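Local structure of transcription termination factor NusA (Planctomyces limnophilus, 4MTN) at residues 264-269 with 285-290; 279-284 with 310-315. The protein probably takes part in both termination and antitermination of transcription, binding the core RNA polymerase and the nascent RNA. All coordinates share one frame; numbering follows the deposited sequence.

Overall arrangement
Following the chain from its N terminus, helix 254-261 runs into the loop 264-269, which opens contact 1 and leads to strand 269-273. The chain turns back along strand 278-282, where contact 2 opens, and enters helix 285-292, which closes contact 1 against the loop. Helix 297-306 follows, and strand 309-313 then closes contact 2 beside 279-284. The two closures therefore cross, each beginning before the other has ended, and their centres lie about 8 Å apart. R284 connects them through its salt bridge to E266. Contact 1 ties the loop to a helix, whereas contact 2 pairs the parallel strands of a beta-alpha-alpha-beta unit of type II KH topology.

Contact 1 (264-269 with 285-290)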
# COMPACT_ATOMS: atom_id res chain seq x y z
N PRO A 264 18.48 -13.89 -10.96
CA PRO A 264 19.55 -14.39 -11.85
C PRO A 264 19.31 -15.79 -12.43
O PRO A 264 19.97 -16.15 -13.40
CB PRO A 264 20.79 -14.40 -10.95
CG PRO A 264 20.43 -13.56 -9.76
CD PRO A 264 18.96 -13.75 -9.58
N SER A 265 18.41 -16.56 -11.83
CA SER A 265 18.19 -17.94 -12.25
C SER A 265 17.71 -18.05 -13.69
O SER A 265 17.02 -17.16 -14.20
CB SER A 265 17.19 -18.63 -11.32
OG SER A 265 15.89 -18.07 -11.47
N GLU A 266 18.08 -19.15 -14.35
CA GLU A 266 17.66 -19.40 -15.72
C GLU A 266 16.44 -20.32 -15.76
O GLU A 266 16.33 -21.25 -14.96
CB GLU A 266 18.81 -20.02 -16.53
CG GLU A 266 20.03 -19.12 -16.64
CD GLU A 266 21.13 -19.74 -17.48
OE1 GLU A 266 20.99 -20.91 -17.89
OE2 GLU A 266 22.14 -19.05 -17.75
N VAL A 267 15.53 -20.05 -16.69
CA VAL A 267 14.27 -20.77 -16.76
C VAL A 267 14.15 -21.59 -18.05
O VAL A 267 14.40 -21.08 -19.14
CB VAL A 267 13.07 -19.80 -16.66
CG1 VAL A 267 11.76 -20.53 -16.93
CG2 VAL A 267 13.05 -19.13 -15.30
N GLU A 268 13.76 -22.85 -17.91
CA GLU A 268 13.55 -23.72 -19.06
C GLU A 268 12.18 -23.50 -19.69
O GLU A 268 12.07 -23.02 -20.81
CB GLU A 268 13.72 -25.19 -18.66
CG GLU A 268 15.16 -25.67 -18.58
CD GLU A 268 15.93 -25.04 -17.44
OE1 GLU A 268 15.30 -24.57 -16.47
OE2 GLU A 268 17.18 -25.02 -17.50
N ASP A 269 11.13 -23.86 -18.95
CA ASP A 269 9.76 -23.72 -19.46
C ASP A 269 8.91 -22.82 -18.58
O ASP A 269 9.07 -22.77 -17.36
CB ASP A 269 9.10 -25.09 -19.58
CG ASP A 269 9.56 -25.86 -20.80
OD1 ASP A 269 9.88 -25.22 -21.83
OD2 ASP A 269 9.60 -27.11 -20.74
N ASP A 285 18.00 -28.59 -11.67
CA ASP A 285 18.38 -28.83 -10.28
C ASP A 285 19.38 -27.81 -9.71
O ASP A 285 19.19 -27.31 -8.60
CB ASP A 285 18.97 -30.23 -10.13
CG ASP A 285 18.02 -31.31 -10.61
OD1 ASP A 285 17.14 -31.72 -9.82
OD2 ASP A 285 18.15 -31.75 -11.77
N ASP A 286 20.43 -27.51 -10.47
CA ASP A 286 21.46 -26.60 -9.99
C ASP A 286 20.96 -25.16 -9.87
O ASP A 286 21.51 -24.36 -9.11
CB ASP A 286 22.69 -26.65 -10.91
CG ASP A 286 22.32 -26.56 -12.38
OD1 ASP A 286 21.35 -25.85 -12.72
OD2 ASP A 286 23.01 -27.20 -13.20
N GLN A 287 19.91 -24.84 -10.62
CA GLN A 287 19.34 -23.50 -10.59
C GLN A 287 18.15 -23.40 -9.63
O GLN A 287 17.57 -22.33 -9.46
CB GLN A 287 18.91 -23.07 -11.99
CG GLN A 287 20.05 -22.74 -12.94
CD GLN A 287 20.58 -21.33 -12.75
OE1 GLN A 287 20.44 -20.48 -13.62
NE2 GLN A 287 21.21 -21.07 -11.60
N LEU A 288 17.79 -24.52 -9.01
CA LEU A 288 16.61 -24.59 -8.16
C LEU A 288 16.72 -23.72 -6.91
O LEU A 288 15.78 -23.01 -6.55
CB LEU A 288 16.33 -26.04 -7.75
CG LEU A 288 15.13 -26.29 -6.84
CD1 LEU A 288 13.84 -25.87 -7.52
CD2 LEU A 288 15.06 -27.75 -6.42
N SER A 289 17.88 -23.77 -6.26
CA SER A 289 18.11 -23.00 -5.04
C SER A 289 18.16 -21.50 -5.31
O SER A 289 17.65 -20.70 -4.52
CB SER A 289 19.40 -23.45 -4.36
OG SER A 289 19.68 -22.66 -3.22
N LEU A 290 18.77 -21.13 -6.43
CA LEU A 290 18.90 -19.73 -6.80
C LEU A 290 17.55 -19.15 -7.20
O LEU A 290 17.26 -17.98 -6.94
CB LEU A 290 19.92 -19.57 -7.93
CG LEU A 290 20.65 -18.24 -8.07
CD1 LEU A 290 21.99 -18.44 -8.77
CD2 LEU A 290 19.81 -17.22 -8.82
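Q287, near the N-terminal end of segment 285-290, reaches to the backbone of E266. Its CB points at the loop, and CB and CG carry the amide across. With CG beside the backbone N (chi1 -73°) and the chain folded again at chi2 (-82°), CD arrives 3.7 Å from E266 N. At the tip, OE1 accepts the hydrogen bond from E266 N at 2.8 Å. The bond is bent, with 146° at the hydrogen, and the donor sits well above the plane of the amide. OE1 also lies 3.3 Å from E266 CG. Glutamine suits this place because it is long enough to span the gap and ends in a carbonyl acceptor for a loop N-H.

The carboxylate of E266, turned nearly perpendicular to that amide, is engaged elsewhere, in a salt bridge with R284.

One helical turn on, L290 adds an apolar touch. Its CD2 rests against the ring of P264, 3.7 Å from CD and nearly as close to CB and CG, and it is 3.9 Å from S265 CB. The compact proline offers this methyl a rigid hydrocarbon surface, while S265 OG is hydrogen-bonded to M262 O. The contact lies at the surface of what is probably the second KH unit, of type II topology, fastening the loop between helix 254-261 and strand 269-273 to helix 285-292, with V267 directed instead onto V281 of strand 278-282.

Contact 2 (279-284 with 310-315); sequences VLVLVR and IDVMTR
V279 and D311 begin a run of four backbone hydrogen bonds that pairs two parallel strands. D311 N donates to V279 O at 3.0 Å and D311 O accepts from V281 N; M313 then repeats the pattern between V281 and V283, the last bond, V283 N to M313 O, being 2.7 Å. CA-H...O contacts fill in between, as from I310 CA to V279 O.

Apolar contacts occupy both faces. On one, V281 CG2 meets I310 CG2 at 3.7 Å; V281, I310 and V312 are beta-branched, which suits extended chain, and V312 packs on helix 285-292. Just past the strand, V283 CB lies 4.0 Å from V312 CG1. On the other, L280 CD1 lies 3.8 Å from D311 CB, alongside it, beneath helix 316-330.

L282, which also packs on L318 of that helix, meets polar groups. With CG beside its backbone N (chi1 -68°), CD2 approaches T314 O, while CD1 sits in plane at the edge of the R315 guanidinium, 3.3 Å from NH1. Shortening L282 to an alanine is likely to open a gap beside L318 and leave R315 freer to turn.

Backbone bonds thus fix the parallel alignment and mainly apolar side chains pack its faces, joining central strand 278-282 to edge strand 309-313, as in type II KH domains.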
# COMPACT_ATOMS: atom_id res chain seq x y z
N VAL A 279 1.57 -19.39 -12.45
CA VAL A 279 2.55 -19.66 -13.50
C VAL A 279 3.50 -20.75 -13.04
O VAL A 279 4.15 -20.63 -12.00
CB VAL A 279 3.36 -18.40 -13.88
CG1 VAL A 279 4.52 -18.77 -14.79
CG2 VAL A 279 2.46 -17.37 -14.54
N LEU A 280 3.57 -21.84 -13.80
CA LEU A 280 4.43 -22.96 -13.45
C LEU A 280 5.79 -22.83 -14.15
O LEU A 280 5.88 -22.92 -15.37
CB LEU A 280 3.77 -24.28 -13.82
CG LEU A 280 4.41 -25.55 -13.25
CD1 LEU A 280 4.44 -25.49 -11.73
CD2 LEU A 280 3.65 -26.78 -13.72
N VAL A 281 6.83 -22.61 -13.35
CA VAL A 281 8.17 -22.39 -13.89
C VAL A 281 9.06 -23.62 -13.69
O VAL A 281 9.29 -24.05 -12.56
CB VAL A 281 8.84 -21.17 -13.24
CG1 VAL A 281 10.31 -21.10 -13.60
CG2 VAL A 281 8.12 -19.89 -13.66
N LEU A 282 9.56 -24.17 -14.79
CA LEU A 282 10.43 -25.33 -14.75
C LEU A 282 11.90 -24.93 -14.71
O LEU A 282 12.38 -24.17 -15.56
CB LEU A 282 10.17 -26.24 -15.95
CG LEU A 282 8.81 -26.94 -15.93
CD1 LEU A 282 8.63 -27.80 -17.17
CD2 LEU A 282 8.66 -27.78 -14.67
N VAL A 283 12.62 -25.44 -13.71
CA VAL A 283 14.00 -25.04 -13.46
C VAL A 283 14.87 -26.26 -13.14
O VAL A 283 14.48 -27.12 -12.35
CB VAL A 283 14.07 -24.02 -12.30
CG1 VAL A 283 15.46 -23.95 -11.72
CG2 VAL A 283 13.62 -22.64 -12.78
N ARG A 284 16.05 -26.32 -13.75
CA ARG A 284 16.98 -27.42 -13.53
C ARG A 284 17.51 -27.44 -12.10
O ARG A 284 17.46 -26.42 -11.41
CB ARG A 284 18.14 -27.34 -14.53
CG ARG A 284 18.77 -25.97 -14.63
CD ARG A 284 19.85 -25.92 -15.70
NE ARG A 284 20.42 -24.59 -15.84
CZ ARG A 284 21.33 -24.25 -16.75
NH1 ARG A 284 21.78 -25.16 -17.60
NH2 ARG A 284 21.79 -23.01 -16.81
N ILE A 310 4.00 -17.90 -8.85
CA ILE A 310 5.06 -18.68 -9.47
C ILE A 310 5.40 -19.92 -8.63
O ILE A 310 5.76 -19.81 -7.46
CB ILE A 310 6.33 -17.84 -9.68
CG1 ILE A 310 6.04 -16.67 -10.61
CG2 ILE A 310 7.45 -18.70 -10.23
CD1 ILE A 310 7.26 -15.82 -10.92
N ASP A 311 5.29 -21.09 -9.25
CA ASP A 311 5.64 -22.34 -8.60
C ASP A 311 6.85 -22.96 -9.29
O ASP A 311 6.76 -23.39 -10.44
CB ASP A 311 4.46 -23.31 -8.61
CG ASP A 311 4.54 -24.35 -7.51
OD1 ASP A 311 5.65 -24.59 -6.99
OD2 ASP A 311 3.49 -24.94 -7.17
N VAL A 312 7.98 -22.99 -8.59
CA VAL A 312 9.23 -23.47 -9.19
C VAL A 312 9.49 -24.94 -8.90
O VAL A 312 9.62 -25.35 -7.74
CB VAL A 312 10.43 -22.65 -8.69
CG1 VAL A 312 11.73 -23.25 -9.21
CG2 VAL A 312 10.30 -21.20 -9.15
N MSE A 313 9.55 -25.74 -9.96
CA MSE A 313 9.85 -27.16 -9.86
C MSE A 313 10.83 -27.57 -10.95
O MSE A 313 11.08 -26.81 -11.89
CB MSE A 313 8.57 -28.00 -9.97
CG MSE A 313 7.49 -27.66 -8.96
SE MSE A 313 5.86 -28.67 -9.28
CE MSE A 313 6.55 -30.46 -8.94
N THR A 314 11.38 -28.77 -10.83
CA THR A 314 12.16 -29.35 -11.92
C THR A 314 11.20 -30.12 -12.82
O THR A 314 10.00 -30.20 -12.53
CB THR A 314 13.27 -30.29 -11.41
OG1 THR A 314 12.69 -31.52 -10.94
CG2 THR A 314 14.05 -29.63 -10.28
N ARG A 315 11.71 -30.68 -13.91
CA ARG A 315 10.87 -31.44 -14.83
C ARG A 315 10.60 -32.83 -14.28
O ARG A 315 9.49 -33.36 -14.42
CB ARG A 315 11.51 -31.53 -16.21
CG ARG A 315 10.63 -32.20 -17.25
CD ARG A 315 9.38 -31.37 -17.54
NE ARG A 315 8.34 -32.15 -18.19
CZ ARG A 315 7.20 -31.64 -18.66
NH1 ARG A 315 6.97 -30.34 -18.56
NH2 ARG A 315 6.30 -32.43 -19.23